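2,3-dihydroxybenzoate-AMP ligase (Mycobacterium smegmatis, PDB 5KEI) belongs to the ANL superfamily of AMP-binding enzymes, with a large N-terminal part and a smaller C-terminal domain. Local coordinates at residues 95-100 with 119-124; 384-389 with 402-407; 323-328 with 348-353; 458-463 with 497-502. All coordinates share one frame; numbering follows the deposited sequence.

Four strand contacts illustrate how a large enzyme is assembled from local pairings that follow one another along the chain, in the order 1, 3, 2, 4. Contacts 1 and 3 are both parallel pairs closed by a helical crossover, yet they belong to different mixed sheets, with centres about 31 Å apart on opposite sides of the chain's centre. Contact 2 lies in a separate antiparallel sheet and touches contact 3 where L404 CD2 packs on F353 CE2 at 3.7 Å. Contact 4, in the C-terminal region, stands apart: its centre is about 28 Å from that of contact 2 and more than 40 Å from the other two, consistent with a separate C-terminal lobe.

Contact 1. Residues 95-100 with 119-124; sequences GDRVLV and GAVPVM
R97, V98, L99 and V100 pair in parallel with V121, P122, V123 and M124, forming the two strands of a beta-alpha-beta crossover whose connection is helix 107-117. The hydrogen bonds across the pair join main chain to main chain. V121 N reaches D96 O at 2.8 Å, V98 N answers to V121 O at 3.2 Å, and the alternation continues with V123 N to V98 O and V100 N to V123 O. P122 has no N-H, but the bonds given to residues 95-100 use the N-H groups of V121 and V123, its neighbours in sequence. Ahead of the strands, G95 N meets G119 O at 2.9 Å, just where G119 ends the helix in a Schellman motif.

Apolar contacts follow on both faces. V98 CG2 meets A120 CB and V100 CG2 lies alongside P122 CB, each pair 4.0 Å apart, and L115 of the crossover helix touches both valines. On the opposite face R97 CG runs beside V121 CB at 3.9 Å before the chain bends at chi3 and sends its guanidinium to S20. Next to it, with L99 CG anti to the carbonyl carbon (chi1 -63°), L99 CD2 rests 3.6 Å from V123 CB.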
loop_
_atom_site.group_PDB
_atom_site.type_symbol
_atom_site.label_atom_id
_atom_site.label_comp_id
_atom_site.label_asym_id
_atom_site.label_seq_id
_atom_site.Cartn_x
_atom_site.Cartn_y
_atom_site.Cartn_z
ATOM N N GLY A 95 9.048 -0.837 18.572
ATOM C CA GLY A 95 8.150 0.253 18.242
ATOM C C GLY A 95 8.774 1.319 17.357
ATOM O O GLY A 95 8.067 2.091 16.723
ATOM N N ASP A 96 10.099 1.373 17.329
ATOM C CA ASP A 96 10.812 2.355 16.507
ATOM C C ASP A 96 10.542 2.110 15.034
ATOM O O ASP A 96 10.591 0.980 14.565
ATOM C CB ASP A 96 12.321 2.295 16.760
ATOM C CG ASP A 96 12.739 3.059 18.019
ATOM O OD1 ASP A 96 11.843 3.598 18.711
ATOM O OD2 ASP A 96 13.964 3.121 18.308
ATOM N N ARG A 97 10.281 3.167 14.288
ATOM C CA ARG A 97 9.995 2.969 12.879
ATOM C C ARG A 97 11.252 3.228 12.072
ATOM O O ARG A 97 12.071 4.087 12.408
ATOM C CB ARG A 97 8.798 3.833 12.503
ATOM C CG ARG A 97 7.705 3.485 13.524
ATOM C CD ARG A 97 6.470 4.276 13.485
ATOM N NE ARG A 97 6.510 5.519 14.247
ATOM C CZ ARG A 97 6.641 5.623 15.567
ATOM N NH1 ARG A 97 6.612 6.827 16.116
ATOM N NH2 ARG A 97 6.828 4.559 16.331
ATOM N N VAL A 98 11.439 2.399 11.058
ATOM C CA VAL A 98 12.647 2.396 10.259
ATOM C C VAL A 98 12.259 2.457 8.788
ATOM O O VAL A 98 11.523 1.606 8.298
ATOM C CB VAL A 98 13.509 1.128 10.552
ATOM C CG1 VAL A 98 14.721 1.047 9.610
ATOM C CG2 VAL A 98 13.947 1.109 12.037
ATOM N N LEU A 99 12.748 3.467 8.081
ATOM C CA LEU A 99 12.456 3.589 6.658
ATOM C C LEU A 99 13.251 2.547 5.897
ATOM O O LEU A 99 14.452 2.420 6.085
ATOM C CB LEU A 99 12.791 4.990 6.141
ATOM C CG LEU A 99 12.018 6.168 6.725
ATOM C CD1 LEU A 99 12.439 7.471 6.052
ATOM C CD2 LEU A 99 10.536 5.964 6.578
ATOM N N VAL A 100 12.579 1.801 5.031
ATOM C CA VAL A 100 13.245 0.772 4.234
ATOM C C VAL A 100 13.041 0.971 2.720
ATOM O O VAL A 100 11.909 1.124 2.248
ATOM C CB VAL A 100 12.748 -0.628 4.631
ATOM C CG1 VAL A 100 13.481 -1.702 3.843
ATOM C CG2 VAL A 100 12.910 -0.830 6.118
ATOM N N GLY A 119 11.755 -5.870 16.735
ATOM C CA GLY A 119 10.546 -5.203 17.180
ATOM C C GLY A 119 10.357 -3.863 16.487
ATOM O O GLY A 119 9.472 -3.086 16.841
ATOM N N ALA A 120 11.199 -3.583 15.498
ATOM C CA ALA A 120 11.084 -2.334 14.753
ATOM C C ALA A 120 9.896 -2.417 13.797
ATOM O O ALA A 120 9.423 -3.508 13.439
ATOM C CB ALA A 120 12.358 -2.033 14.009
ATOM N N VAL A 121 9.387 -1.259 13.422
ATOM C CA VAL A 121 8.228 -1.195 12.557
ATOM C C VAL A 121 8.693 -0.600 11.248
ATOM O O VAL A 121 8.831 0.612 11.144
ATOM C CB VAL A 121 7.096 -0.361 13.181
ATOM C CG1 VAL A 121 5.925 -0.216 12.201
ATOM C CG2 VAL A 121 6.644 -1.000 14.508
ATOM N N PRO A 122 8.985 -1.464 10.254
ATOM C CA PRO A 122 9.502 -0.984 8.970
ATOM C C PRO A 122 8.455 -0.207 8.165
ATOM O O PRO A 122 7.253 -0.476 8.254
ATOM C CB PRO A 122 9.916 -2.275 8.256
ATOM C CG PRO A 122 9.062 -3.329 8.870
ATOM C CD PRO A 122 8.927 -2.937 10.302
ATOM N N VAL A 123 8.936 0.801 7.451
ATOM C CA VAL A 123 8.156 1.583 6.510
ATOM C C VAL A 123 8.562 1.138 5.107
ATOM O O VAL A 123 9.710 1.307 4.688
ATOM C CB VAL A 123 8.401 3.087 6.693
ATOM C CG1 VAL A 123 7.667 3.885 5.640
ATOM C CG2 VAL A 123 7.972 3.518 8.096
ATOM N N MET A 124 7.631 0.530 4.388
ATOM C CA MET A 124 7.978 -0.093 3.117
ATOM C C MET A 124 7.952 0.904 1.956
ATOM O O MET A 124 6.940 1.049 1.257
ATOM C CB MET A 124 7.036 -1.261 2.849
ATOM C CG MET A 124 6.875 -2.171 4.052
ATOM S SD MET A 124 8.458 -2.814 4.640
ATOM C CE MET A 124 8.846 -4.015 3.367
#

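Contact 2. Residues 384-389 with 402-407; sequences DEIRIV and GELLVR
Strand 385-389 runs antiparallel to strand 402-407, with 157° between their directions. Three hydrogen-bonded pairs, E385 with R407, R387 with L405 and V389 with E403, each close a ring of two main-chain bonds; E403 N to V389 O, at 2.7 Å, is the shortest. Between them lie the non-hydrogen-bonded pairs I386-V406 and I388-L404. At one end I388 CG2 settles 3.4 Å from G402 N.

The result is a beta hairpin with a long connection at one side of a four-stranded antiparallel sheet, with 385-389 outermost and 402-407 leading on to 432-440.

At the other end R407 grips the E385 carboxylate side-on: R407 NE meets E385 OE2 at 3.0 Å and NH2 meets E385 OE1 at 2.9 Å. The R407 chain, CG anti to the backbone N, bends at chi3 (67°) and so turns both nitrogens onto the carboxylate. The carboxylate and guanidinium planes stand 61° apart: E385 OE2 lies in the guanidinium plane but is approached from well above its own carboxylate plane, whereas OE1 is met on its syn side. On the same face of the sheet, L405 CD2 sits over the centre of the R387 guanidinium, 4.1 Å above its plane, with F431 in cation-pi contact. L405 crosses V389 at about a right angle, its CD1 3.7 Å from V389 CG2. On the reverse face L404 CD1 reaches I386 CB at 3.9 Å.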
loop_
_atom_site.group_PDB
_atom_site.type_symbol
_atom_site.label_atom_id
_atom_site.label_comp_id
_atom_site.label_asym_id
_atom_site.label_seq_id
_atom_site.Cartn_x
_atom_site.Cartn_y
_atom_site.Cartn_z
ATOM N N ASP A 384 -15.410 -9.196 4.688
ATOM C CA ASP A 384 -15.162 -7.940 3.983
ATOM C C ASP A 384 -16.505 -7.340 3.629
ATOM O O ASP A 384 -17.335 -8.005 3.005
ATOM C CB ASP A 384 -14.333 -8.133 2.712
ATOM C CG ASP A 384 -12.841 -8.229 2.986
ATOM O OD1 ASP A 384 -12.328 -7.493 3.866
ATOM O OD2 ASP A 384 -12.182 -9.058 2.320
ATOM N N GLU A 385 -16.709 -6.095 4.043
ATOM C CA GLU A 385 -17.949 -5.365 3.820
ATOM C C GLU A 385 -17.770 -4.298 2.742
ATOM O O GLU A 385 -17.004 -3.347 2.928
ATOM C CB GLU A 385 -18.409 -4.703 5.115
ATOM C CG GLU A 385 -18.268 -5.557 6.347
ATOM C CD GLU A 385 -18.692 -4.814 7.602
ATOM O OE1 GLU A 385 -19.818 -4.271 7.596
ATOM O OE2 GLU A 385 -17.900 -4.756 8.581
ATOM N N ILE A 386 -18.460 -4.433 1.618
ATOM C CA ILE A 386 -18.336 -3.383 0.628
ATOM C C ILE A 386 -19.647 -2.635 0.444
ATOM O O ILE A 386 -20.731 -3.216 0.427
ATOM C CB ILE A 386 -17.818 -3.920 -0.738
ATOM C CG1 ILE A 386 -18.935 -4.494 -1.609
ATOM C CG2 ILE A 386 -16.678 -4.918 -0.527
ATOM C CD1 ILE A 386 -18.472 -4.899 -3.020
ATOM N N ARG A 387 -19.523 -1.320 0.351
ATOM C CA ARG A 387 -20.628 -0.467 -0.028
ATOM C C ARG A 387 -20.289 0.223 -1.348
ATOM O O ARG A 387 -19.176 0.701 -1.543
ATOM C CB ARG A 387 -20.921 0.556 1.069
ATOM C CG ARG A 387 -21.398 -0.058 2.374
ATOM C CD ARG A 387 -21.337 0.958 3.516
ATOM N NE ARG A 387 -22.217 2.103 3.284
ATOM C CZ ARG A 387 -22.249 3.189 4.049
ATOM N NH1 ARG A 387 -21.441 3.282 5.101
ATOM N NH2 ARG A 387 -23.082 4.183 3.755
ATOM N N ILE A 388 -21.240 0.227 -2.269
ATOM C CA ILE A 388 -21.112 0.981 -3.496
ATOM C C ILE A 388 -22.143 2.109 -3.427
ATOM O O ILE A 388 -23.355 1.859 -3.450
ATOM C CB ILE A 388 -21.319 0.090 -4.731
ATOM C CG1 ILE A 388 -20.357 -1.105 -4.679
ATOM C CG2 ILE A 388 -21.104 0.893 -5.997
ATOM C CD1 ILE A 388 -20.367 -1.982 -5.918
ATOM N N VAL A 389 -21.666 3.347 -3.298
ATOM C CA VAL A 389 -22.567 4.462 -2.988
ATOM C C VAL A 389 -22.589 5.551 -4.058
ATOM O O VAL A 389 -21.688 5.649 -4.887
ATOM C CB VAL A 389 -22.214 5.127 -1.617
ATOM C CG1 VAL A 389 -22.167 4.085 -0.514
ATOM C CG2 VAL A 389 -20.902 5.887 -1.696
ATOM N N GLY A 402 -20.898 3.171 -8.502
ATOM C CA GLY A 402 -20.794 4.133 -7.417
ATOM C C GLY A 402 -19.390 4.210 -6.856
ATOM O O GLY A 402 -18.452 3.659 -7.428
ATOM N N GLU A 403 -19.221 4.895 -5.737
ATOM C CA GLU A 403 -17.927 4.862 -5.099
ATOM C C GLU A 403 -17.841 3.665 -4.150
ATOM O O GLU A 403 -18.755 3.396 -3.371
ATOM C CB GLU A 403 -17.643 6.159 -4.350
ATOM C CG GLU A 403 -16.292 6.142 -3.647
ATOM C CD GLU A 403 -15.952 7.460 -2.987
ATOM O OE1 GLU A 403 -16.865 8.305 -2.823
ATOM O OE2 GLU A 403 -14.763 7.643 -2.637
ATOM N N LEU A 404 -16.732 2.950 -4.229
ATOM C CA LEU A 404 -16.469 1.822 -3.345
ATOM C C LEU A 404 -16.017 2.272 -1.940
ATOM O O LEU A 404 -15.084 3.061 -1.792
ATOM C CB LEU A 404 -15.419 0.918 -3.978
ATOM C CG LEU A 404 -14.927 -0.228 -3.108
ATOM C CD1 LEU A 404 -16.059 -1.219 -2.846
ATOM C CD2 LEU A 404 -13.723 -0.903 -3.760
ATOM N N LEU A 405 -16.717 1.783 -0.922
ATOM C CA LEU A 405 -16.347 1.973 0.474
ATOM C C LEU A 405 -16.119 0.591 1.081
ATOM O O LEU A 405 -16.825 -0.361 0.738
ATOM C CB LEU A 405 -17.445 2.704 1.239
ATOM C CG LEU A 405 -17.643 4.219 1.204
ATOM C CD1 LEU A 405 -17.727 4.782 -0.217
ATOM C CD2 LEU A 405 -18.898 4.561 1.994
ATOM N N VAL A 406 -15.159 0.469 1.992
ATOM C CA VAL A 406 -14.805 -0.848 2.512
ATOM C C VAL A 406 -14.431 -0.839 3.986
ATOM O O VAL A 406 -13.861 0.133 4.503
ATOM C CB VAL A 406 -13.631 -1.463 1.715
ATOM C CG1 VAL A 406 -12.377 -0.556 1.781
ATOM C CG2 VAL A 406 -13.325 -2.860 2.219
ATOM N N ARG A 407 -14.774 -1.936 4.652
ATOM C CA ARG A 407 -14.398 -2.192 6.026
ATOM C C ARG A 407 -14.282 -3.705 6.182
ATOM O O ARG A 407 -15.086 -4.443 5.619
ATOM C CB ARG A 407 -15.434 -1.614 6.979
ATOM C CG ARG A 407 -15.006 -1.549 8.414
ATOM C CD ARG A 407 -16.141 -1.007 9.265
ATOM N NE ARG A 407 -17.281 -1.923 9.319
ATOM C CZ ARG A 407 -18.460 -1.599 9.843
ATOM N NH1 ARG A 407 -18.645 -0.388 10.348
ATOM N NH2 ARG A 407 -19.458 -2.473 9.859
#

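Contact 3. Residues 323-328 with 348-353; sequences LRLLQV and GLQQVF
Q350 is tied to strand 325-328 through both main chain and side chain. Q350 N gives a bond to L326 O at 2.8 Å, and Q350 O accepts one from V328 N at 2.9 Å. The side-chain amides of Q327 and Q350 lie side by side, and Q327 NE2 reaches Q350 OE1 at 3.1 Å, nearly along the C=O axis. Q350 CG, anti to its backbone N (chi1 180°) with the chain extended beyond, carries OE1 alongside the Q327 amide. OE1 lies in the Q327 amide plane, although the two planes are turned 43° apart. Q327 NE2 also bonds to C263 O, and Q350 NE2 to T363 O. L326 N to G348 O and V352 N to V328 O extend the ladder.

Aliphatic carbons pack beside these amides. L325 CD1 leans on Q350 CB at 3.7 Å, while V352 CG2 lies farther along the same strand as Q350, 3.9 Å from Q327 NE2. Y362 of the next strand touches Q327, Q350 and V352. On the opposite face V328 CG2 meets L349 CD1 at 3.8 Å, and L349 continues onto A338 of helix 335-344. Parallel strands joined through that helix make this a beta-alpha-beta crossover within a large mixed sheet.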
loop_
_atom_site.group_PDB
_atom_site.type_symbol
_atom_site.label_atom_id
_atom_site.label_comp_id
_atom_site.label_asym_id
_atom_site.label_seq_id
_atom_site.Cartn_x
_atom_site.Cartn_y
_atom_site.Cartn_z
ATOM N N LEU A 323 4.449 -22.273 -15.396
ATOM C CA LEU A 323 3.581 -21.220 -14.872
ATOM C C LEU A 323 2.113 -21.700 -14.808
ATOM O O LEU A 323 1.631 -22.397 -15.694
ATOM C CB LEU A 323 3.728 -19.955 -15.733
ATOM C CG LEU A 323 3.238 -18.612 -15.184
ATOM C CD1 LEU A 323 4.078 -18.122 -14.014
ATOM C CD2 LEU A 323 3.215 -17.563 -16.273
ATOM N N ARG A 324 1.419 -21.347 -13.740
ATOM C CA ARG A 324 0.059 -21.810 -13.525
ATOM C C ARG A 324 -0.820 -20.702 -12.972
ATOM O O ARG A 324 -2.043 -20.771 -13.056
ATOM C CB ARG A 324 0.039 -22.987 -12.558
ATOM C CG ARG A 324 0.412 -22.613 -11.142
ATOM C CD ARG A 324 -0.572 -23.214 -10.178
ATOM N NE ARG A 324 -0.292 -22.903 -8.776
ATOM C CZ ARG A 324 -1.171 -22.369 -7.934
ATOM N NH1 ARG A 324 -2.392 -22.062 -8.353
ATOM N NH2 ARG A 324 -0.826 -22.147 -6.669
ATOM N N LEU A 325 -0.182 -19.691 -12.391
ATOM C CA LEU A 325 -0.889 -18.553 -11.831
ATOM C C LEU A 325 -0.173 -17.273 -12.221
ATOM O O LEU A 325 0.934 -17.002 -11.753
ATOM C CB LEU A 325 -0.999 -18.657 -10.300
ATOM C CG LEU A 325 -1.649 -17.456 -9.577
ATOM C CD1 LEU A 325 -3.120 -17.314 -9.907
ATOM C CD2 LEU A 325 -1.468 -17.571 -8.092
ATOM N N LEU A 326 -0.812 -16.503 -13.091
ATOM C CA LEU A 326 -0.390 -15.147 -13.403
ATOM C C LEU A 326 -1.413 -14.162 -12.861
ATOM O O LEU A 326 -2.501 -14.018 -13.414
ATOM C CB LEU A 326 -0.219 -14.959 -14.904
ATOM C CG LEU A 326 0.168 -13.545 -15.340
ATOM C CD1 LEU A 326 1.457 -13.166 -14.674
ATOM C CD2 LEU A 326 0.329 -13.495 -16.830
ATOM N N GLN A 327 -1.074 -13.515 -11.752
ATOM C CA GLN A 327 -1.914 -12.466 -11.203
ATOM C C GLN A 327 -1.651 -11.179 -11.957
ATOM O O GLN A 327 -0.506 -10.888 -12.318
ATOM C CB GLN A 327 -1.645 -12.224 -9.711
ATOM C CG GLN A 327 -1.709 -13.418 -8.787
ATOM C CD GLN A 327 -1.335 -13.031 -7.347
ATOM O OE1 GLN A 327 -0.179 -12.691 -7.057
ATOM N NE2 GLN A 327 -2.326 -13.032 -6.457
ATOM N N VAL A 328 -2.705 -10.404 -12.193
ATOM C CA VAL A 328 -2.561 -9.077 -12.777
ATOM C C VAL A 328 -3.397 -8.068 -11.988
ATOM O O VAL A 328 -4.590 -8.255 -11.772
ATOM C CB VAL A 328 -2.947 -9.077 -14.251
ATOM C CG1 VAL A 328 -2.828 -7.659 -14.845
ATOM C CG2 VAL A 328 -2.061 -10.063 -15.013
ATOM N N GLY A 348 -4.159 -19.525 -16.722
ATOM C CA GLY A 348 -4.196 -19.351 -15.279
ATOM C C GLY A 348 -4.075 -17.904 -14.829
ATOM O O GLY A 348 -3.380 -17.608 -13.869
ATOM N N LEU A 349 -4.756 -17.012 -15.537
ATOM C CA LEU A 349 -4.837 -15.611 -15.187
ATOM C C LEU A 349 -5.676 -15.456 -13.938
ATOM O O LEU A 349 -6.693 -16.138 -13.776
ATOM C CB LEU A 349 -5.448 -14.801 -16.336
ATOM C CG LEU A 349 -6.037 -13.417 -16.036
ATOM C CD1 LEU A 349 -4.924 -12.405 -15.749
ATOM C CD2 LEU A 349 -6.967 -12.931 -17.169
ATOM N N GLN A 350 -5.243 -14.575 -13.047
ATOM C CA GLN A 350 -6.096 -14.155 -11.948
ATOM C C GLN A 350 -6.103 -12.648 -11.901
ATOM O O GLN A 350 -5.040 -12.030 -11.897
ATOM C CB GLN A 350 -5.614 -14.721 -10.627
ATOM C CG GLN A 350 -6.460 -14.318 -9.448
ATOM C CD GLN A 350 -5.827 -14.751 -8.162
ATOM O OE1 GLN A 350 -4.700 -14.358 -7.869
ATOM N NE2 GLN A 350 -6.529 -15.581 -7.387
ATOM N N GLN A 351 -7.288 -12.044 -11.906
ATOM C CA GLN A 351 -7.356 -10.597 -11.776
ATOM C C GLN A 351 -7.422 -10.239 -10.300
ATOM O O GLN A 351 -8.120 -10.891 -9.499
ATOM C CB GLN A 351 -8.543 -10.007 -12.552
ATOM C CG GLN A 351 -8.397 -10.145 -14.075
ATOM C CD GLN A 351 -9.062 -9.016 -14.882
ATOM O OE1 GLN A 351 -9.014 -7.850 -14.498
ATOM N NE2 GLN A 351 -9.680 -9.374 -16.011
ATOM N N VAL A 352 -6.646 -9.225 -9.938
ATOM C CA VAL A 352 -6.595 -8.754 -8.566
ATOM C C VAL A 352 -6.845 -7.248 -8.505
ATOM O O VAL A 352 -6.106 -6.475 -9.084
ATOM C CB VAL A 352 -5.238 -9.064 -7.916
ATOM C CG1 VAL A 352 -5.268 -8.686 -6.427
ATOM C CG2 VAL A 352 -4.875 -10.528 -8.131
ATOM N N PHE A 353 -7.897 -6.846 -7.808
ATOM C CA PHE A 353 -8.163 -5.444 -7.547
ATOM C C PHE A 353 -8.044 -5.227 -6.056
ATOM O O PHE A 353 -8.935 -5.609 -5.286
ATOM C CB PHE A 353 -9.544 -5.036 -8.072
ATOM C CG PHE A 353 -10.037 -3.717 -7.549
ATOM C CD1 PHE A 353 -9.280 -2.564 -7.700
ATOM C CD2 PHE A 353 -11.277 -3.624 -6.926
ATOM C CE1 PHE A 353 -9.741 -1.341 -7.219
ATOM C CE2 PHE A 353 -11.739 -2.407 -6.446
ATOM C CZ PHE A 353 -10.972 -1.267 -6.601
#

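Contact 4. Residues 458-463 with 497-502; sequences DVIVRG and EKICAV
V461 N donates a hydrogen bond to E497 OE2 (2.8 Å, N-H...O 157°), which is met nearly along its C-O axis. The carboxylate gets there because E497 CG lies anti to the carbonyl carbon (chi1 -65°) and the chain beyond it is extended, reaching obliquely across V461. The main chains add little. E497 N to V461 O is a weak bond at 3.2 Å, and R462 CA approaches E497 O at 3.3 Å in a CA-H...O contact.

Farther in, side-chain carbons close over the acid and over one another. I460 CG2 touches I499 CG1 at 3.9 Å and lies 3.8 Å from E497 OE2, so it borders both. R462 stretches across I499 at about a right angle, its CD 3.6 Å from I499 CD1. Beyond that methyl the guanidinium forms a salt bridge to D531, whose other carboxylate oxygen accepts a hydrogen bond from I499 N, so that one acid helps position both partners.

Together these groups join the hairpin of strands 459-462 and 465-468 to the three-stranded sheet of the C-terminal domain, in which 498-505 is the central strand. The chain turns a corner at E497, and a side-chain acceptor there meets V461 in place of a regular strand ladder. The chemistry implies a join made by one well-directed bond and an aliphatic patch, with the R462 charge probably offset by D531.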
loop_
_atom_site.group_PDB
_atom_site.type_symbol
_atom_site.label_atom_id
_atom_site.label_comp_id
_atom_site.label_asym_id
_atom_site.label_seq_id
_atom_site.Cartn_x
_atom_site.Cartn_y
_atom_site.Cartn_z
ATOM N N ASP A 458 -14.088 15.066 -9.682
ATOM C CA ASP A 458 -14.757 16.276 -9.234
ATOM C C ASP A 458 -14.168 17.474 -9.986
ATOM O O ASP A 458 -13.142 18.050 -9.600
ATOM C CB ASP A 458 -14.620 16.419 -7.717
ATOM C CG ASP A 458 -15.468 17.543 -7.152
ATOM O OD1 ASP A 458 -16.216 18.166 -7.936
ATOM O OD2 ASP A 458 -15.392 17.791 -5.920
ATOM N N VAL A 459 -14.823 17.835 -11.083
ATOM C CA VAL A 459 -14.256 18.808 -12.000
ATOM C C VAL A 459 -14.949 20.161 -11.925
ATOM O O VAL A 459 -16.183 20.249 -11.917
ATOM C CB VAL A 459 -14.314 18.293 -13.450
ATOM C CG1 VAL A 459 -15.722 17.823 -13.798
ATOM C CG2 VAL A 459 -13.857 19.371 -14.407
ATOM N N ILE A 460 -14.141 21.215 -11.854
ATOM C CA ILE A 460 -14.637 22.586 -11.960
ATOM C C ILE A 460 -14.254 23.184 -13.305
ATOM O O ILE A 460 -13.066 23.244 -13.649
ATOM C CB ILE A 460 -14.075 23.486 -10.867
ATOM C CG1 ILE A 460 -14.312 22.853 -9.488
ATOM C CG2 ILE A 460 -14.679 24.897 -11.003
ATOM C CD1 ILE A 460 -13.673 23.608 -8.333
ATOM N N VAL A 461 -15.250 23.619 -14.069
ATOM C CA VAL A 461 -14.981 24.157 -15.400
ATOM C C VAL A 461 -14.715 25.663 -15.294
ATOM O O VAL A 461 -15.630 26.476 -15.323
ATOM C CB VAL A 461 -16.141 23.840 -16.386
ATOM C CG1 VAL A 461 -15.828 24.364 -17.777
ATOM C CG2 VAL A 461 -16.345 22.344 -16.460
ATOM N N ARG A 462 -13.441 26.011 -15.135
ATOM C CA ARG A 462 -13.032 27.389 -14.919
ATOM C C ARG A 462 -12.331 27.962 -16.144
ATOM O O ARG A 462 -11.148 27.703 -16.360
ATOM C CB ARG A 462 -12.100 27.497 -13.709
ATOM C CG ARG A 462 -11.630 28.905 -13.490
ATOM C CD ARG A 462 -10.447 29.065 -12.557
ATOM N NE ARG A 462 -10.349 30.478 -12.180
ATOM C CZ ARG A 462 -9.673 31.405 -12.860
ATOM N NH1 ARG A 462 -8.988 31.090 -13.953
ATOM N NH2 ARG A 462 -9.680 32.655 -12.437
ATOM N N GLY A 463 -13.052 28.762 -16.923
ATOM C CA GLY A 463 -12.541 29.216 -18.199
ATOM C C GLY A 463 -12.329 28.027 -19.116
ATOM O O GLY A 463 -13.176 27.136 -19.210
ATOM N N GLU A 497 -17.487 28.908 -14.389
ATOM C CA GLU A 497 -17.470 28.535 -12.981
ATOM C C GLU A 497 -16.203 29.081 -12.367
ATOM O O GLU A 497 -15.124 28.942 -12.951
ATOM C CB GLU A 497 -17.534 27.012 -12.782
ATOM C CG GLU A 497 -18.821 26.374 -13.235
ATOM C CD GLU A 497 -18.848 24.864 -13.010
ATOM O OE1 GLU A 497 -19.953 24.328 -12.769
ATOM O OE2 GLU A 497 -17.779 24.212 -13.077
ATOM N N LYS A 498 -16.315 29.706 -11.202
ATOM C CA LYS A 498 -15.111 30.105 -10.495
ATOM C C LYS A 498 -14.825 29.118 -9.366
ATOM O O LYS A 498 -15.714 28.372 -8.920
ATOM C CB LYS A 498 -15.224 31.532 -9.951
ATOM C CG LYS A 498 -16.412 31.789 -9.062
ATOM C CD LYS A 498 -16.306 33.179 -8.450
ATOM C CE LYS A 498 -17.531 33.509 -7.612
ATOM N NZ LYS A 498 -17.458 34.876 -7.015
ATOM N N ILE A 499 -13.571 29.120 -8.920
ATOM C CA ILE A 499 -13.123 28.227 -7.865
ATOM C C ILE A 499 -13.162 28.889 -6.465
ATOM O O ILE A 499 -12.380 29.788 -6.163
ATOM C CB ILE A 499 -11.693 27.723 -8.157
ATOM C CG1 ILE A 499 -11.656 26.899 -9.457
ATOM C CG2 ILE A 499 -11.190 26.897 -6.997
ATOM C CD1 ILE A 499 -10.240 26.551 -9.928
ATOM N N CYS A 500 -14.072 28.437 -5.609
ATOM C CA CYS A 500 -14.069 28.916 -4.235
ATOM C C CYS A 500 -13.468 27.899 -3.267
ATOM O O CYS A 500 -13.995 26.786 -3.095
ATOM C CB CYS A 500 -15.474 29.284 -3.782
ATOM S SG CYS A 500 -15.413 30.299 -2.306
ATOM N N ALA A 501 -12.359 28.290 -2.641
ATOM C CA ALA A 501 -11.705 27.459 -1.632
ATOM C C ALA A 501 -12.289 27.744 -0.260
ATOM O O ALA A 501 -12.009 28.769 0.362
ATOM C CB ALA A 501 -10.194 27.675 -1.623
ATOM N N VAL A 502 -13.131 26.823 0.179
ATOM C CA VAL A 502 -13.680 26.843 1.514
ATOM C C VAL A 502 -12.756 26.043 2.438
ATOM O O VAL A 502 -12.604 24.833 2.294
ATOM C CB VAL A 502 -15.111 26.268 1.533
ATOM C CG1 VAL A 502 -15.753 26.530 2.874
ATOM C CG2 VAL A 502 -15.926 26.895 0.428
#